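Local coordinates for putative uncharacterized protein (PDB 3UFC) that probably binds CRISPR RNA as a Cas6-like paralogue of the repeat-processing endoribonucleases in antiviral defence, at residues Ile122-Phe128 and Ala218-Tyr222; Val135-Val139 and Leu157-Leu162; Pro178-Phe183 and Gly213-Ile217; Phe183-Lys189 and Met207-Gly213. All coordinates share one frame; numbering follows the deposited sequence.

Contact 1 (Ile122-Phe128 and Ala218-Tyr222); sequences IKNVNIF and AKFGY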
# COMPACT_ATOMS: atom_id res chain seq x y z
N ILE A 122 1.98 -1.95 -18.38
CA ILE A 122 1.08 -0.84 -18.07
C ILE A 122 0.78 -0.07 -19.35
O ILE A 122 1.69 0.33 -20.07
CB ILE A 122 1.72 0.11 -17.05
CG1 ILE A 122 2.16 -0.67 -15.81
CG2 ILE A 122 0.72 1.21 -16.67
CD1 ILE A 122 1.02 -1.38 -15.11
N LYS A 123 -0.50 0.13 -19.64
CA LYS A 123 -0.89 0.85 -20.85
C LYS A 123 -1.58 2.16 -20.50
O LYS A 123 -1.60 2.57 -19.33
CB LYS A 123 -1.80 -0.04 -21.69
CG LYS A 123 -1.08 -1.29 -22.19
CD LYS A 123 -1.88 -2.56 -21.96
CE LYS A 123 -3.10 -2.62 -22.86
NZ LYS A 123 -3.93 -3.85 -22.59
N ASN A 124 -2.13 2.84 -21.50
CA ASN A 124 -2.82 4.10 -21.25
C ASN A 124 -4.16 3.85 -20.60
O ASN A 124 -4.74 4.73 -19.98
CB ASN A 124 -2.99 4.88 -22.55
CG ASN A 124 -1.68 5.37 -23.09
OD1 ASN A 124 -1.23 4.92 -24.15
ND2 ASN A 124 -1.03 6.27 -22.37
N VAL A 125 -4.65 2.62 -20.75
CA VAL A 125 -5.91 2.22 -20.14
C VAL A 125 -5.64 0.94 -19.35
O VAL A 125 -5.10 -0.03 -19.89
CB VAL A 125 -7.01 1.97 -21.19
CG1 VAL A 125 -8.31 1.59 -20.49
CG2 VAL A 125 -7.21 3.22 -22.05
N ASN A 126 -6.01 0.95 -18.07
CA ASN A 126 -5.80 -0.20 -17.21
C ASN A 126 -6.94 -0.34 -16.22
O ASN A 126 -7.59 0.63 -15.86
CB ASN A 126 -4.51 -0.04 -16.38
CG ASN A 126 -3.31 0.36 -17.22
OD1 ASN A 126 -2.72 -0.48 -17.90
ND2 ASN A 126 -2.94 1.64 -17.16
N ILE A 127 -7.19 -1.57 -15.78
CA ILE A 127 -8.20 -1.80 -14.76
C ILE A 127 -7.36 -2.17 -13.54
O ILE A 127 -6.60 -3.13 -13.58
CB ILE A 127 -9.14 -2.96 -15.10
CG1 ILE A 127 -9.98 -2.62 -16.34
CG2 ILE A 127 -10.08 -3.21 -13.93
CD1 ILE A 127 -10.94 -3.72 -16.71
N PHE A 128 -7.48 -1.38 -12.48
CA PHE A 128 -6.72 -1.61 -11.26
C PHE A 128 -7.64 -2.06 -10.12
O PHE A 128 -8.79 -1.65 -10.03
CB PHE A 128 -5.99 -0.33 -10.81
CG PHE A 128 -4.85 0.08 -11.71
CD1 PHE A 128 -4.88 1.30 -12.38
CD2 PHE A 128 -3.72 -0.73 -11.84
CE1 PHE A 128 -3.81 1.71 -13.17
CE2 PHE A 128 -2.64 -0.33 -12.63
CZ PHE A 128 -2.68 0.89 -13.30
N ALA A 218 0.46 5.95 -14.46
CA ALA A 218 -0.13 4.64 -14.21
C ALA A 218 0.95 3.68 -13.70
O ALA A 218 0.73 2.91 -12.77
CB ALA A 218 -0.76 4.10 -15.49
N LYS A 219 2.12 3.74 -14.33
CA LYS A 219 3.24 2.90 -13.95
C LYS A 219 3.73 3.26 -12.55
O LYS A 219 4.04 2.38 -11.74
CB LYS A 219 4.38 3.06 -14.96
CG LYS A 219 5.55 2.12 -14.74
CD LYS A 219 6.52 2.18 -15.92
CE LYS A 219 7.67 1.18 -15.76
NZ LYS A 219 8.53 1.49 -14.58
N PHE A 220 3.78 4.55 -12.26
CA PHE A 220 4.21 5.02 -10.95
C PHE A 220 3.25 4.53 -9.86
O PHE A 220 3.68 4.08 -8.80
CB PHE A 220 4.26 6.55 -10.92
CG PHE A 220 4.82 7.11 -9.64
CD1 PHE A 220 6.20 7.26 -9.47
CD2 PHE A 220 3.98 7.48 -8.60
CE1 PHE A 220 6.73 7.77 -8.29
CE2 PHE A 220 4.50 8.00 -7.40
CZ PHE A 220 5.87 8.14 -7.25
N GLY A 221 1.95 4.63 -10.13
CA GLY A 221 0.96 4.19 -9.16
C GLY A 221 0.97 2.68 -8.98
O GLY A 221 0.73 2.16 -7.88
N TYR A 222 1.24 1.97 -10.06
CA TYR A 222 1.30 0.52 -10.02
C TYR A 222 2.49 0.07 -9.19
O TYR A 222 2.38 -0.85 -8.38
CB TYR A 222 1.43 -0.04 -11.44
CG TYR A 222 1.52 -1.55 -11.50
CD1 TYR A 222 0.44 -2.35 -11.12
CD2 TYR A 222 2.67 -2.18 -11.97
CE1 TYR A 222 0.51 -3.75 -11.20
CE2 TYR A 222 2.75 -3.58 -12.06
CZ TYR A 222 1.66 -4.35 -11.68
OH TYR A 222 1.73 -5.72 -11.80
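Ile-122 packs against helix 218-222 with both branches of its side chain. The tight part lies here: Ile-122 CG2 sits 3.5 Å from Ala-218 CB, closer than an ordinary carbon-carbon contact, and Ile-122 CD1 rests over one face of the Tyr-222 ring, 3.9 Å from the centroid and 25° off its normal, a CH-pi contact. CG1 turned beside the backbone N (chi1 -54°) leaves CG2 for the alanine, while the second torsion carries CD1 on to the tyrosine. Phe-128 adds a looser contact, its CE2 4.0 Å from Tyr-222 CD1, the two side chains crossing at about a right angle. Asn-126 lays its CB on one face of the Phe-128 ring and brings ND2 to 3.7 Å from Ala-218 CB. Its amide is held by Lys-123: the backbone N of Lys-123 donates to Asn-126 OD1 (2.9 Å), in the carbonyl plane on a lone pair, and Asn-126 ND2 returns a bond to Lys-123 O (2.7 Å). The solvent side is looser. Lys-219 touches Ile-122 with its CB and then leads away to a salt bridge with Glu-223, and Lys-123 points outward. No hydrogen bond joins the two segments, so the contact rests on apolar fit. Within the ferredoxin-like C-terminal domain, it lays helix 215-224 on the sheet face where Ile-239 of strand 237-239 and Tyr-211 of strand 200-213 meet these side chains.

Contact 2 (Val135-Val139 and Leu157-Leu162); sequences VVRTV and LFLDRL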
# COMPACT_ATOMS: atom_id res chain seq x y z
N VAL A 135 -5.78 6.24 -0.36
CA VAL A 135 -6.02 7.41 0.47
C VAL A 135 -5.77 8.70 -0.33
O VAL A 135 -4.72 8.87 -0.93
CB VAL A 135 -5.08 7.42 1.70
CG1 VAL A 135 -5.33 8.67 2.55
CG2 VAL A 135 -5.32 6.15 2.53
N VAL A 136 -6.77 9.58 -0.33
CA VAL A 136 -6.67 10.86 -1.02
C VAL A 136 -7.28 11.88 -0.08
O VAL A 136 -8.46 11.78 0.28
CB VAL A 136 -7.45 10.86 -2.35
CG1 VAL A 136 -7.32 12.23 -3.01
CG2 VAL A 136 -6.91 9.77 -3.29
N ARG A 137 -6.49 12.87 0.31
CA ARG A 137 -6.98 13.87 1.25
C ARG A 137 -6.92 15.31 0.77
O ARG A 137 -6.27 15.63 -0.22
CB ARG A 137 -6.20 13.75 2.56
CG ARG A 137 -6.22 12.35 3.14
CD ARG A 137 -4.81 11.88 3.45
NE ARG A 137 -4.27 12.46 4.68
CZ ARG A 137 -4.69 12.15 5.90
NH1 ARG A 137 -5.66 11.28 6.08
NH2 ARG A 137 -4.11 12.71 6.96
N THR A 138 -7.62 16.17 1.50
CA THR A 138 -7.65 17.59 1.23
C THR A 138 -7.68 18.28 2.59
O THR A 138 -7.78 17.61 3.62
CB THR A 138 -8.90 17.98 0.41
OG1 THR A 138 -8.83 19.38 0.08
CG2 THR A 138 -10.17 17.70 1.18
N VAL A 139 -7.57 19.60 2.61
CA VAL A 139 -7.58 20.33 3.87
C VAL A 139 -8.91 21.03 4.13
O VAL A 139 -9.40 21.78 3.30
CB VAL A 139 -6.45 21.39 3.90
CG1 VAL A 139 -6.56 22.23 5.15
CG2 VAL A 139 -5.10 20.70 3.85
N LEU A 157 -13.89 16.59 -5.28
CA LEU A 157 -12.46 16.90 -5.25
C LEU A 157 -11.52 15.70 -5.37
O LEU A 157 -10.32 15.87 -5.58
CB LEU A 157 -12.10 17.67 -3.97
CG LEU A 157 -12.37 19.17 -3.90
CD1 LEU A 157 -13.82 19.47 -4.21
CD2 LEU A 157 -12.01 19.66 -2.50
N PHE A 158 -12.06 14.49 -5.25
CA PHE A 158 -11.24 13.27 -5.31
C PHE A 158 -10.25 13.23 -6.47
O PHE A 158 -9.03 13.20 -6.26
CB PHE A 158 -12.14 12.03 -5.38
CG PHE A 158 -11.38 10.73 -5.31
CD1 PHE A 158 -10.98 10.20 -4.09
CD2 PHE A 158 -11.04 10.04 -6.47
CE1 PHE A 158 -10.26 9.00 -4.02
CE2 PHE A 158 -10.32 8.84 -6.42
CZ PHE A 158 -9.93 8.33 -5.19
N LEU A 159 -10.77 13.24 -7.69
CA LEU A 159 -9.92 13.17 -8.87
C LEU A 159 -8.83 14.24 -8.92
O LEU A 159 -7.66 13.92 -9.12
CB LEU A 159 -10.76 13.22 -10.15
CG LEU A 159 -9.95 13.12 -11.45
CD1 LEU A 159 -9.12 11.85 -11.44
CD2 LEU A 159 -10.88 13.14 -12.65
N ASP A 160 -9.20 15.51 -8.75
CA ASP A 160 -8.20 16.57 -8.79
C ASP A 160 -7.17 16.41 -7.69
O ASP A 160 -5.98 16.67 -7.90
CB ASP A 160 -8.86 17.95 -8.69
CG ASP A 160 -9.54 18.36 -9.99
OD1 ASP A 160 -9.10 17.87 -11.05
OD2 ASP A 160 -10.48 19.17 -9.94
N ARG A 161 -7.61 15.98 -6.51
CA ARG A 161 -6.69 15.76 -5.40
C ARG A 161 -5.75 14.59 -5.74
O ARG A 161 -4.54 14.68 -5.53
CB ARG A 161 -7.46 15.45 -4.12
CG ARG A 161 -8.13 16.65 -3.48
CD ARG A 161 -7.20 17.33 -2.49
NE ARG A 161 -6.44 18.42 -3.08
CZ ARG A 161 -5.39 19.00 -2.49
NH1 ARG A 161 -4.99 18.57 -1.30
NH2 ARG A 161 -4.78 20.01 -3.08
N LEU A 162 -6.30 13.51 -6.28
CA LEU A 162 -5.48 12.35 -6.64
C LEU A 162 -4.46 12.77 -7.70
O LEU A 162 -3.28 12.42 -7.61
CB LEU A 162 -6.35 11.21 -7.17
CG LEU A 162 -5.60 9.95 -7.63
CD1 LEU A 162 -4.78 9.38 -6.47
CD2 LEU A 162 -6.59 8.91 -8.14
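Val-136 meets helix 158-162 with both methyls, where the two-stranded antiparallel sheet of 136-142 and 145-151 lies against the first turns of helix 158-174. The axes of strand 136-139 and helix 158-162 run nearly perpendicular, at 97°, and approach to 7.9 Å. In the first shell, Val-136 CG1 lies 3.4 Å from Arg-161 CB, while CG2 reaches Phe-158 CE1 at 3.5 Å and Leu-162 CD1 at 3.8 Å. The valine thus fits against Phe-158 and, one turn later, the neighbouring Arg-161 and Leu-162. With CG1 anti to the backbone N (chi1 179°), CG2 is left for the aromatic ring. Further along the strand, Thr-138 crosses Arg-161 at about a right angle, its CB 3.4 Å from Arg-161 CD.

The second shell fixes these positions. Backbone bonds tie Val-136 to Leu-151 and Thr-138 to Trp-149, holding the strand in its hairpin, and Phe-158 packs on Pro-153 and Ile-185. On the opposite side of the strand, Arg-137 turns away to a salt bridge with Asp-150. Arg-161, bent at chi2 and chi3, runs along the strand past Thr-138, and its NH1 makes a weak hydrogen bond of 3.4 Å to Arg-137 O, which lies at the edge of the guanidinium, near its plane.

Contact 3 (Pro178-Phe183 and Gly213-Ile217); sequences PEDKDF and GSKEI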
# COMPACT_ATOMS: atom_id res chain seq x y z
N PRO A 178 6.25 14.19 -14.78
CA PRO A 178 6.11 13.30 -15.93
C PRO A 178 5.72 14.14 -17.15
O PRO A 178 5.07 15.17 -17.01
CB PRO A 178 4.98 12.37 -15.50
CG PRO A 178 4.11 13.28 -14.69
CD PRO A 178 5.12 14.03 -13.85
N GLU A 179 6.12 13.70 -18.34
CA GLU A 179 5.79 14.43 -19.55
C GLU A 179 4.28 14.55 -19.69
O GLU A 179 3.75 15.63 -19.95
CB GLU A 179 6.38 13.73 -20.77
CG GLU A 179 6.39 14.59 -22.01
CD GLU A 179 7.09 15.92 -21.78
OE1 GLU A 179 8.25 15.91 -21.33
OE2 GLU A 179 6.47 16.98 -22.06
N ASP A 180 3.58 13.43 -19.53
CA ASP A 180 2.13 13.42 -19.61
C ASP A 180 1.60 13.45 -18.18
O ASP A 180 1.79 12.50 -17.42
CB ASP A 180 1.64 12.17 -20.35
CG ASP A 180 0.15 12.17 -20.58
OD1 ASP A 180 -0.36 11.23 -21.22
OD2 ASP A 180 -0.52 13.12 -20.11
N LYS A 181 0.92 14.53 -17.82
CA LYS A 181 0.39 14.70 -16.47
C LYS A 181 -1.10 14.47 -16.34
O LYS A 181 -1.66 14.64 -15.26
CB LYS A 181 0.70 16.12 -15.98
CG LYS A 181 2.16 16.53 -16.13
CD LYS A 181 2.35 18.00 -15.83
CE LYS A 181 3.81 18.41 -15.97
NZ LYS A 181 4.36 18.07 -17.32
N ASP A 182 -1.77 14.05 -17.41
CA ASP A 182 -3.21 13.88 -17.34
C ASP A 182 -3.77 12.46 -17.32
O ASP A 182 -3.26 11.57 -17.99
CB ASP A 182 -3.87 14.65 -18.49
CG ASP A 182 -3.35 16.08 -18.60
OD1 ASP A 182 -3.45 16.83 -17.61
OD2 ASP A 182 -2.84 16.44 -19.68
N PHE A 183 -4.83 12.27 -16.54
CA PHE A 183 -5.50 10.98 -16.44
C PHE A 183 -6.86 11.13 -15.78
O PHE A 183 -7.13 12.12 -15.11
CB PHE A 183 -4.64 9.97 -15.66
CG PHE A 183 -4.60 10.21 -14.17
CD1 PHE A 183 -5.59 9.70 -13.34
CD2 PHE A 183 -3.54 10.89 -13.59
CE1 PHE A 183 -5.53 9.87 -11.94
CE2 PHE A 183 -3.46 11.08 -12.20
CZ PHE A 183 -4.46 10.56 -11.38
N GLY A 213 -5.30 7.36 -19.42
CA GLY A 213 -4.34 8.45 -19.48
C GLY A 213 -2.86 8.17 -19.44
O GLY A 213 -2.38 7.18 -19.97
N SER A 214 -2.15 9.08 -18.79
CA SER A 214 -0.70 9.03 -18.65
C SER A 214 -0.16 7.67 -18.24
O SER A 214 -0.47 7.16 -17.17
CB SER A 214 -0.23 10.07 -17.64
OG SER A 214 1.14 9.90 -17.35
N LYS A 215 0.69 7.10 -19.10
CA LYS A 215 1.29 5.81 -18.83
C LYS A 215 2.34 5.94 -17.72
O LYS A 215 2.48 5.04 -16.90
CB LYS A 215 1.93 5.26 -20.12
CG LYS A 215 2.59 3.91 -19.97
CD LYS A 215 2.56 3.14 -21.29
CE LYS A 215 3.21 3.91 -22.43
NZ LYS A 215 3.10 3.19 -23.73
N GLU A 216 3.04 7.07 -17.69
CA GLU A 216 4.06 7.33 -16.66
C GLU A 216 3.42 7.32 -15.27
O GLU A 216 3.96 6.73 -14.33
CB GLU A 216 4.72 8.70 -16.88
CG GLU A 216 5.53 8.83 -18.17
CD GLU A 216 5.74 10.29 -18.57
OE1 GLU A 216 6.78 10.88 -18.21
OE2 GLU A 216 4.84 10.84 -19.24
N ILE A 217 2.27 7.96 -15.13
CA ILE A 217 1.60 8.01 -13.84
C ILE A 217 0.99 6.66 -13.47
O ILE A 217 0.98 6.28 -12.30
CB ILE A 217 0.52 9.13 -13.80
CG1 ILE A 217 1.21 10.50 -13.85
CG2 ILE A 217 -0.31 9.02 -12.53
CD1 ILE A 217 0.27 11.67 -13.90
O HOH W 1 1.22 8.86 -21.55
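The N-terminus of helix 215-224 is capped here by Ser-214, and the loop 178-182 that leads into strand 183-197 binds around that cap. Ser-214 takes the N-cap position, its OG accepting from Ile-217 N at 3.2 Å. The same Ser-214 hydroxyl donates through OG to Asp-180 O at 2.7 Å, from above the carbonyl plane, so one oxygen joins the helix start to the loop. OG lies anti to the backbone N of the serine (chi1 171°), which directs it to both partners. Next to it, Ser-214 N donates to Asp-182 O at 2.8 Å.

Glu-216 grips the loop from the first turn of the helix. Its extended chain presents the carboxylate to two successive amides: Glu-179 N meets Glu-216 OE1 and Asp-180 N meets Glu-216 OE2, both at 2.9 Å and both on the syn side, about 20° out of the carboxylate plane. These two donors would probably stabilise the charged form of the acid. The loop is shaped from within by an Asx turn, in which Asp-180 OD2 accepts from Asp-182 N.

Beside these polar bonds, Ile-217 packs on Pro-178 and on the Phe-183 ring, and on Leu-167 of helix 158-174. Phe-183 pairs with Gly-213 as an antiparallel non-hydrogen-bonded pair. The glycine backbone has a positive phi of 135°, and Gly-213 CA comes within 4.1 Å of Phe-183 CA. A water bridges the segments, donating to Asp-180 OD1 at 2.9 Å and accepting from Lys-215 N at 3.1 Å.

Contact 4 (Phe183-Lys189 and Met207-Gly213); sequences FRIELIK and MVFRYYG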
# COMPACT_ATOMS: atom_id res chain seq x y z
N PHE A 183 -4.83 12.27 -16.54
CA PHE A 183 -5.50 10.98 -16.44
C PHE A 183 -6.86 11.13 -15.78
O PHE A 183 -7.13 12.12 -15.11
CB PHE A 183 -4.64 9.97 -15.66
CG PHE A 183 -4.60 10.21 -14.17
CD1 PHE A 183 -5.59 9.70 -13.34
CD2 PHE A 183 -3.54 10.89 -13.59
CE1 PHE A 183 -5.53 9.87 -11.94
CE2 PHE A 183 -3.46 11.08 -12.20
CZ PHE A 183 -4.46 10.56 -11.38
N ARG A 184 -7.71 10.13 -15.99
CA ARG A 184 -9.04 10.12 -15.39
C ARG A 184 -9.31 8.68 -14.96
O ARG A 184 -8.58 7.76 -15.35
CB ARG A 184 -10.10 10.57 -16.40
CG ARG A 184 -10.21 9.70 -17.65
CD ARG A 184 -11.44 10.07 -18.49
NE ARG A 184 -11.50 9.33 -19.75
CZ ARG A 184 -10.64 9.51 -20.76
NH1 ARG A 184 -9.66 10.40 -20.66
NH2 ARG A 184 -10.76 8.79 -21.87
N ILE A 185 -10.34 8.48 -14.16
CA ILE A 185 -10.68 7.14 -13.70
C ILE A 185 -12.18 6.96 -13.70
O ILE A 185 -12.93 7.93 -13.60
CB ILE A 185 -10.18 6.88 -12.26
CG1 ILE A 185 -10.99 7.72 -11.26
CG2 ILE A 185 -8.69 7.20 -12.14
CD1 ILE A 185 -10.85 7.26 -9.83
N GLU A 186 -12.62 5.72 -13.81
CA GLU A 186 -14.04 5.43 -13.75
C GLU A 186 -14.21 4.30 -12.74
O GLU A 186 -13.62 3.23 -12.89
CB GLU A 186 -14.61 5.06 -15.13
CG GLU A 186 -14.17 3.74 -15.72
CD GLU A 186 -14.86 3.46 -17.04
OE1 GLU A 186 -16.11 3.44 -17.07
OE2 GLU A 186 -14.16 3.27 -18.06
N LEU A 187 -14.98 4.58 -11.70
CA LEU A 187 -15.23 3.62 -10.64
C LEU A 187 -16.02 2.41 -11.11
O LEU A 187 -17.03 2.55 -11.79
CB LEU A 187 -16.00 4.29 -9.50
CG LEU A 187 -15.37 4.38 -8.12
CD1 LEU A 187 -16.49 4.65 -7.13
CD2 LEU A 187 -14.65 3.09 -7.75
N ILE A 188 -15.55 1.23 -10.74
CA ILE A 188 -16.24 -0.01 -11.10
C ILE A 188 -16.83 -0.63 -9.83
O ILE A 188 -17.99 -1.02 -9.82
CB ILE A 188 -15.27 -1.00 -11.77
CG1 ILE A 188 -14.78 -0.42 -13.10
CG2 ILE A 188 -15.98 -2.33 -12.00
CD1 ILE A 188 -13.77 -1.29 -13.81
N LYS A 189 -16.03 -0.70 -8.77
CA LYS A 189 -16.47 -1.25 -7.49
C LYS A 189 -15.91 -0.36 -6.38
O LYS A 189 -14.83 0.21 -6.53
CB LYS A 189 -15.95 -2.68 -7.30
CG LYS A 189 -16.41 -3.68 -8.35
CD LYS A 189 -15.81 -5.06 -8.09
CE LYS A 189 -16.16 -6.05 -9.18
NZ LYS A 189 -17.63 -6.26 -9.31
N MET A 207 -11.06 -0.39 -3.90
CA MET A 207 -11.78 -0.16 -5.14
C MET A 207 -11.20 -0.80 -6.38
O MET A 207 -10.03 -1.18 -6.44
CB MET A 207 -11.88 1.36 -5.36
CG MET A 207 -10.52 2.08 -5.37
SD MET A 207 -10.55 3.92 -5.26
CE MET A 207 -10.82 4.37 -6.97
N VAL A 208 -12.07 -0.93 -7.38
CA VAL A 208 -11.68 -1.44 -8.68
C VAL A 208 -12.04 -0.27 -9.58
O VAL A 208 -13.16 0.26 -9.50
CB VAL A 208 -12.51 -2.69 -9.09
CG1 VAL A 208 -12.18 -3.07 -10.53
CG2 VAL A 208 -12.21 -3.84 -8.15
N PHE A 209 -11.10 0.18 -10.39
CA PHE A 209 -11.36 1.31 -11.26
C PHE A 209 -10.60 1.20 -12.56
O PHE A 209 -9.53 0.59 -12.61
CB PHE A 209 -10.98 2.63 -10.58
CG PHE A 209 -9.51 2.74 -10.22
CD1 PHE A 209 -9.00 2.08 -9.10
CD2 PHE A 209 -8.65 3.53 -10.98
CE1 PHE A 209 -7.65 2.20 -8.75
CE2 PHE A 209 -7.31 3.66 -10.63
CZ PHE A 209 -6.81 2.99 -9.51
N ARG A 210 -11.16 1.78 -13.61
CA ARG A 210 -10.50 1.78 -14.90
C ARG A 210 -9.77 3.11 -14.99
O ARG A 210 -10.35 4.17 -14.76
CB ARG A 210 -11.52 1.64 -16.04
CG ARG A 210 -10.89 1.55 -17.42
CD ARG A 210 -11.90 1.29 -18.54
NE ARG A 210 -12.42 -0.08 -18.53
CZ ARG A 210 -13.59 -0.44 -18.01
NH1 ARG A 210 -14.37 0.47 -17.44
NH2 ARG A 210 -13.98 -1.70 -18.05
N TYR A 211 -8.48 3.05 -15.30
CA TYR A 211 -7.63 4.24 -15.42
C TYR A 211 -7.42 4.59 -16.89
O TYR A 211 -7.14 3.71 -17.70
CB TYR A 211 -6.27 3.94 -14.78
CG TYR A 211 -5.20 5.00 -14.95
CD1 TYR A 211 -4.87 5.86 -13.90
CD2 TYR A 211 -4.49 5.13 -16.14
CE1 TYR A 211 -3.85 6.81 -14.03
CE2 TYR A 211 -3.48 6.07 -16.29
CZ TYR A 211 -3.16 6.91 -15.23
OH TYR A 211 -2.14 7.82 -15.36
N TYR A 212 -7.56 5.87 -17.23
CA TYR A 212 -7.37 6.36 -18.60
C TYR A 212 -6.34 7.48 -18.62
O TYR A 212 -6.51 8.47 -17.91
CB TYR A 212 -8.65 6.95 -19.20
CG TYR A 212 -9.79 5.99 -19.45
CD1 TYR A 212 -10.65 5.63 -18.42
CD2 TYR A 212 -10.02 5.47 -20.72
CE1 TYR A 212 -11.72 4.78 -18.65
CE2 TYR A 212 -11.09 4.62 -20.97
CZ TYR A 212 -11.94 4.28 -19.93
OH TYR A 212 -12.99 3.43 -20.16
N GLY A 213 -5.30 7.36 -19.42
CA GLY A 213 -4.34 8.45 -19.48
C GLY A 213 -2.86 8.17 -19.44
O GLY A 213 -2.38 7.18 -19.97
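The guanidinium of Arg-184 lies flat on Tyr-212, with planes 11° apart and centres separated by 4.5 Å; Tyr-212 CB stands over the centre of the Arg-184 guanidinium. At the edge of the same tyrosine ring comes Glu-186, whose OE2 also forms a salt bridge with Arg-210 NH1 at 2.9 Å. That donor stands above the carboxylate plane, and the carboxylate and guanidinium planes are 70° apart. One face of the Arg-210 guanidinium receives Ile-188 CD1. On the other side of the sheet, Tyr-211 CE1 lies over a face of the Phe-183 ring, 3.4 Å from Phe-183 CD1, but the near-parallel rings are slid apart and barely overlap.

These groups decorate an antiparallel hairpin of strands 183-197 and 200-213, part of the four-stranded sheet. Arg-184 with Tyr-212 and Glu-186 with Arg-210 are hydrogen-bonded pairs. Ile-185, in a non-hydrogen-bonded pair with Tyr-211, sends CG2 to Phe-209 CD2 (3.8 Å) and brings CD1 to 4.1 Å from Met-207 CE. A classic beta bulge interrupts the ladder: Val-208 O accepts from Ile-188 N at 2.9 Å and Lys-189 N at 3.1 Å, both from the same face of its carbonyl plane.

Along the chain, residues 122-128 come first and find their partner last, so contact 1 closes the longest loop, with 89 residues between its segments and all the other contacts nested inside. Contact 2 is the first to close, over the hairpin before helix 158-174, and is complete before contacts 3 and 4 open. Contact 4 is nested within contact 3; they share Phe-183 and Gly-213, where the strand ladder passes into the helix cap. Strand 125-130 pairs with strand 200-213 through Asn-126 and Tyr-211, joining contacts 1 and 4. Leu-159 and Leu-162 pack on Phe-183, tying contact 2 and its two-stranded sheet to the four-stranded sheet.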